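Necrotic enteritis toxin B (Clostridium perfringens, PDB 4I0N) is a pore-forming toxin of the leukocidin/hemolysin family with the alpha-hemolysin fold, and probably perforates host-cell membranes. Local coordinates at residues K78-E83 with Y243-N248; E150-R155 with L212-S217. One frame throughout, in Å; residues are numbered along the deposited sequence.

Overall arrangement
Both interactions lie in the largely beta structure of a single chain, with centres about 12 Å apart, and both reach the same branched antiparallel sheet. Interaction 1 pairs two of its long neighbouring strands, 76-92 and 236-255. Interaction 2 sets the turn leading into strand 154-162 against the short helix 214-217. Along the chain both segments of interaction 2 fall between those of interaction 1. The two sites touch: Pro82 lies against the backbone of Leu215, Phe154 reaches the carbonyls of Pro82 and Glu83, and Met79 meets Ile216. The two contacts therefore pack as one continuous region of the alpha-hemolysin fold, tying the paired strands to the turn and helix beside them.

Interaction 1: residues K78-E83 with Y243-N248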
# COMPACT_ATOMS: atom_id res chain seq x y z
N LYS A 78 1.11 -9.57 -25.33
CA LYS A 78 0.79 -9.75 -23.92
C LYS A 78 1.36 -8.63 -23.09
O LYS A 78 2.56 -8.32 -23.15
CB LYS A 78 1.28 -11.10 -23.37
CG LYS A 78 0.94 -11.27 -21.87
CD LYS A 78 1.25 -12.65 -21.36
CE LYS A 78 2.71 -12.77 -20.99
NZ LYS A 78 2.92 -14.05 -20.29
N MET A 79 0.48 -8.02 -22.30
CA MET A 79 0.87 -6.99 -21.35
C MET A 79 0.58 -7.50 -19.94
O MET A 79 -0.59 -7.71 -19.59
CB MET A 79 0.08 -5.71 -21.62
CG MET A 79 0.28 -4.61 -20.55
SD MET A 79 -0.67 -3.15 -21.02
CE MET A 79 -0.87 -2.31 -19.45
N LYS A 80 1.63 -7.71 -19.16
CA LYS A 80 1.47 -8.03 -17.75
C LYS A 80 1.39 -6.72 -16.96
O LYS A 80 2.23 -5.83 -17.14
CB LYS A 80 2.65 -8.88 -17.25
CG LYS A 80 2.45 -9.33 -15.80
CD LYS A 80 3.58 -10.18 -15.30
CE LYS A 80 4.87 -9.38 -15.05
NZ LYS A 80 4.76 -8.47 -13.86
N TRP A 81 0.41 -6.62 -16.06
CA TRP A 81 0.14 -5.34 -15.38
C TRP A 81 -0.39 -5.63 -13.97
O TRP A 81 -0.89 -6.73 -13.73
CB TRP A 81 -0.84 -4.50 -16.22
CG TRP A 81 -2.19 -5.12 -16.37
CD1 TRP A 81 -2.55 -6.14 -17.21
CD2 TRP A 81 -3.36 -4.77 -15.64
NE1 TRP A 81 -3.90 -6.43 -17.05
CE2 TRP A 81 -4.41 -5.62 -16.07
CE3 TRP A 81 -3.63 -3.82 -14.63
CZ2 TRP A 81 -5.71 -5.55 -15.55
CZ3 TRP A 81 -4.92 -3.73 -14.12
CH2 TRP A 81 -5.95 -4.60 -14.59
N PRO A 82 -0.22 -4.67 -13.04
CA PRO A 82 -0.63 -4.93 -11.65
C PRO A 82 -2.10 -4.59 -11.42
O PRO A 82 -2.51 -3.43 -11.58
CB PRO A 82 0.29 -3.99 -10.85
CG PRO A 82 0.48 -2.83 -11.75
CD PRO A 82 0.58 -3.44 -13.16
N GLU A 83 -2.88 -5.60 -11.08
CA GLU A 83 -4.31 -5.40 -10.90
C GLU A 83 -4.62 -5.05 -9.45
O GLU A 83 -5.56 -4.29 -9.20
CB GLU A 83 -5.11 -6.61 -11.40
CG GLU A 83 -6.64 -6.40 -11.40
CD GLU A 83 -7.29 -6.67 -10.04
OE1 GLU A 83 -6.64 -7.31 -9.17
OE2 GLU A 83 -8.45 -6.24 -9.85
N TYR A 243 4.26 -6.89 1.39
CA TYR A 243 3.80 -6.31 0.14
C TYR A 243 3.54 -7.44 -0.85
O TYR A 243 4.36 -8.34 -1.01
CB TYR A 243 4.90 -5.46 -0.46
CG TYR A 243 5.26 -4.18 0.22
CD1 TYR A 243 4.33 -3.44 0.96
CD2 TYR A 243 6.54 -3.65 0.04
CE1 TYR A 243 4.69 -2.19 1.51
CE2 TYR A 243 6.89 -2.43 0.57
CZ TYR A 243 5.99 -1.71 1.31
OH TYR A 243 6.42 -0.50 1.81
N GLN A 244 2.41 -7.36 -1.54
CA GLN A 244 2.05 -8.37 -2.53
C GLN A 244 1.49 -7.65 -3.74
O GLN A 244 0.73 -6.70 -3.60
CB GLN A 244 1.01 -9.29 -1.88
CG GLN A 244 0.77 -10.60 -2.53
CD GLN A 244 0.22 -11.59 -1.50
OE1 GLN A 244 -0.12 -11.22 -0.37
NE2 GLN A 244 0.17 -12.84 -1.87
N ARG A 245 1.88 -8.08 -4.94
CA ARG A 245 1.38 -7.45 -6.13
C ARG A 245 0.76 -8.53 -7.00
O ARG A 245 1.46 -9.46 -7.40
CB ARG A 245 2.51 -6.72 -6.87
CG ARG A 245 1.98 -5.79 -7.98
CD ARG A 245 3.06 -5.33 -8.97
NE ARG A 245 3.61 -6.47 -9.70
CZ ARG A 245 4.91 -6.78 -9.74
NH1 ARG A 245 5.82 -5.97 -9.17
NH2 ARG A 245 5.30 -7.87 -10.40
N PHE A 246 -0.54 -8.44 -7.24
CA PHE A 246 -1.26 -9.45 -8.04
C PHE A 246 -1.32 -8.94 -9.46
O PHE A 246 -1.93 -7.89 -9.72
CB PHE A 246 -2.66 -9.68 -7.50
CG PHE A 246 -2.67 -10.25 -6.10
CD1 PHE A 246 -2.47 -11.61 -5.90
CD2 PHE A 246 -2.87 -9.43 -4.99
CE1 PHE A 246 -2.48 -12.17 -4.60
CE2 PHE A 246 -2.89 -9.97 -3.71
CZ PHE A 246 -2.68 -11.34 -3.52
N ASP A 247 -0.72 -9.70 -10.36
CA ASP A 247 -0.60 -9.29 -11.74
C ASP A 247 -1.69 -9.93 -12.57
O ASP A 247 -2.21 -11.00 -12.22
CB ASP A 247 0.77 -9.66 -12.29
CG ASP A 247 1.90 -8.84 -11.66
OD1 ASP A 247 1.70 -7.66 -11.33
OD2 ASP A 247 3.00 -9.41 -11.52
N ASN A 248 -2.08 -9.24 -13.64
CA ASN A 248 -2.95 -9.80 -14.66
C ASN A 248 -2.22 -9.79 -16.01
O ASN A 248 -1.26 -9.03 -16.19
CB ASN A 248 -4.24 -8.96 -14.80
CG ASN A 248 -5.30 -9.26 -13.71
OD1 ASN A 248 -6.44 -8.82 -13.86
ND2 ASN A 248 -4.92 -9.95 -12.61
O HOH W 1 2.82 -6.36 -13.51
O HOH W 2 -6.48 -9.99 -10.00
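Lys80 reaches across to Asp247 with its amino group. With CG anti to the backbone N (chi1 -175°), the chain bends at its last two torsions, which brings NZ above the carboxylate plane, 3.1 Å from Asp247 OD2. Arg245 takes the same carboxylate side-on and in plane: NE meets Asp247 OD1 at 2.8 Å and NH2 meets Asp247 OD2 at 3.0 Å, each on a syn lone pair. OD2 thus accepts from two cations, and Lys80 NZ and Arg245 NH2 come close together beside it. Pro82 packs its CB against Arg245 CD (3.6 Å).

On the sheet face of Trp81 and Asn248, the Asn248 CB sits over one face of the indole, toward its rim, 3.4 Å from Trp81 NE1. The indole and amide planes stand 79° apart, whereas the Glu83 carboxylate lies within 10° of the plane of that amide and is linked to it through a water between Glu83 OE1 and Asn248 ND2. Asn263 bonds both Trp81 NE1 and Asn248 OD1, and Lys171 pairs with Glu83.

The two backbones are joined by Trp81 N to Asn248 O (2.9 Å), Asn248 N to Trp81 O (2.8 Å) and, where the chain turns a corner, Glu83 N to Phe246 O (2.8 Å).

With Asp67 and Glu270 also pairing with Lys80 and Arg245 respectively, positive and negative charges are interleaved. This probably keeps the buried Asp247 ionised and offsets the closeness of the two cations.

Interaction 2: residues E150-R155 with L212-S217; sequences EQPDFR and LSTLIS
Ser213 and Pro152 make the hydrogen bond that joins the two segments directly: Ser213 OG donates to Pro152 O at 2.7 Å, tilted 35° from the carbonyl plane. The OG is placed anti to its own backbone N (chi1 164°), where it also accepts from Leu215 N at 3.0 Å. One hydroxyl thus serves as donor to the turn and as acceptor for the helix. A water adds a second polar link, donating to Asp153 OD2 and accepting from Ser213 N.

The apolar part centres on Leu215 and the ring of Phe154. Leu215 CD2 lies over one face of the ring, shifted toward its rim, in a CH-pi contact 3.8 Å from the ring centroid. Ile216 CG1 approaches the same ring at its edge, 4.0 Å from Phe154 CE2. The other branch of the leucine, CD1, turns to residues shortly before Phe154, meeting Pro152 CD at 3.9 Å and Glu150 O at 3.5 Å. Phe172 stacks edge-to-face with Phe154, and Ile170 touches both Phe154 and Leu215, so strand 165-172 helps enclose the cluster.

Within 150-155, Phe154 N bonds to Gln151 O, closing a type II beta turn with Pro152 and Asp153 at its corners. The arrangement is that of a short helix, 214-217, N-capped by Ser213 and packed on a beta turn at the start of strand 154-162.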
# COMPACT_ATOMS: atom_id res chain seq x y z
N GLU A 150 -1.28 9.00 -4.02
CA GLU A 150 -2.19 9.02 -5.15
C GLU A 150 -2.44 7.60 -5.70
O GLU A 150 -1.56 6.70 -5.64
CB GLU A 150 -1.69 9.97 -6.25
CG GLU A 150 -0.46 9.47 -6.97
CD GLU A 150 -0.03 10.37 -8.11
OE1 GLU A 150 -0.84 11.22 -8.56
OE2 GLU A 150 1.13 10.21 -8.54
N GLN A 151 -3.65 7.38 -6.22
CA GLN A 151 -4.02 6.07 -6.76
C GLN A 151 -4.87 6.20 -8.04
O GLN A 151 -5.92 5.57 -8.14
CB GLN A 151 -4.74 5.24 -5.69
CG GLN A 151 -6.00 5.96 -5.16
CD GLN A 151 -6.82 5.12 -4.18
OE1 GLN A 151 -6.41 4.03 -3.81
NE2 GLN A 151 -7.97 5.65 -3.74
N PRO A 152 -4.42 6.99 -9.03
CA PRO A 152 -5.26 7.15 -10.25
C PRO A 152 -5.69 5.81 -10.85
O PRO A 152 -4.86 4.91 -11.01
CB PRO A 152 -4.36 7.91 -11.23
CG PRO A 152 -2.95 7.68 -10.68
CD PRO A 152 -3.12 7.67 -9.18
N ASP A 153 -7.00 5.70 -11.11
CA ASP A 153 -7.65 4.49 -11.68
C ASP A 153 -7.82 3.31 -10.74
O ASP A 153 -8.31 2.26 -11.18
CB ASP A 153 -6.93 3.99 -12.95
CG ASP A 153 -6.95 5.00 -14.09
OD1 ASP A 153 -7.71 6.00 -14.05
OD2 ASP A 153 -6.20 4.77 -15.05
N PHE A 154 -7.42 3.48 -9.46
CA PHE A 154 -7.50 2.44 -8.45
C PHE A 154 -8.34 2.93 -7.28
O PHE A 154 -8.66 4.14 -7.21
CB PHE A 154 -6.09 2.05 -7.94
CG PHE A 154 -5.30 1.19 -8.88
CD1 PHE A 154 -4.93 -0.11 -8.51
CD2 PHE A 154 -4.84 1.71 -10.10
CE1 PHE A 154 -4.13 -0.91 -9.38
CE2 PHE A 154 -4.05 0.94 -10.98
CZ PHE A 154 -3.70 -0.38 -10.62
N ARG A 155 -8.71 2.01 -6.38
CA ARG A 155 -9.33 2.37 -5.10
C ARG A 155 -8.62 1.66 -3.97
O ARG A 155 -7.94 0.65 -4.20
CB ARG A 155 -10.82 1.98 -5.09
CG ARG A 155 -11.06 0.51 -5.35
CD ARG A 155 -12.51 0.10 -4.97
NE ARG A 155 -13.50 1.02 -5.50
CZ ARG A 155 -14.25 0.79 -6.58
NH1 ARG A 155 -14.12 -0.34 -7.28
NH2 ARG A 155 -15.13 1.71 -6.99
N LEU A 212 -1.37 5.67 -19.30
CA LEU A 212 -1.74 4.73 -18.25
C LEU A 212 -1.64 5.41 -16.89
O LEU A 212 -0.87 6.35 -16.70
CB LEU A 212 -0.77 3.54 -18.26
CG LEU A 212 -0.83 2.55 -19.40
CD1 LEU A 212 0.38 1.65 -19.30
CD2 LEU A 212 -2.11 1.75 -19.31
N SER A 213 -2.39 4.90 -15.92
CA SER A 213 -2.18 5.29 -14.55
C SER A 213 -0.71 5.08 -14.18
O SER A 213 -0.11 4.09 -14.59
CB SER A 213 -3.03 4.43 -13.63
OG SER A 213 -2.57 4.55 -12.30
N THR A 214 -0.16 5.99 -13.39
CA THR A 214 1.20 5.82 -12.87
C THR A 214 1.36 4.55 -12.02
O THR A 214 2.46 4.02 -11.91
CB THR A 214 1.69 7.05 -12.06
OG1 THR A 214 0.81 7.27 -10.94
CG2 THR A 214 1.70 8.26 -12.93
N LEU A 215 0.27 4.04 -11.44
CA LEU A 215 0.32 2.76 -10.70
C LEU A 215 0.55 1.56 -11.63
O LEU A 215 1.00 0.49 -11.20
CB LEU A 215 -0.96 2.56 -9.88
CG LEU A 215 -0.92 3.13 -8.46
CD1 LEU A 215 -0.75 4.67 -8.41
CD2 LEU A 215 -2.21 2.72 -7.70
N ILE A 216 0.27 1.76 -12.91
CA ILE A 216 0.55 0.71 -13.91
C ILE A 216 1.90 0.94 -14.61
O ILE A 216 2.70 0.02 -14.78
CB ILE A 216 -0.62 0.58 -14.91
CG1 ILE A 216 -1.84 0.03 -14.14
CG2 ILE A 216 -0.27 -0.34 -16.09
CD1 ILE A 216 -3.17 0.14 -14.91
N SER A 217 2.15 2.18 -15.03
CA SER A 217 3.40 2.47 -15.73
C SER A 217 4.62 2.44 -14.80
O SER A 217 5.70 2.05 -15.22
CB SER A 217 3.30 3.81 -16.45
OG SER A 217 3.12 4.84 -15.50
O HOH W 3 -4.63 3.18 -16.47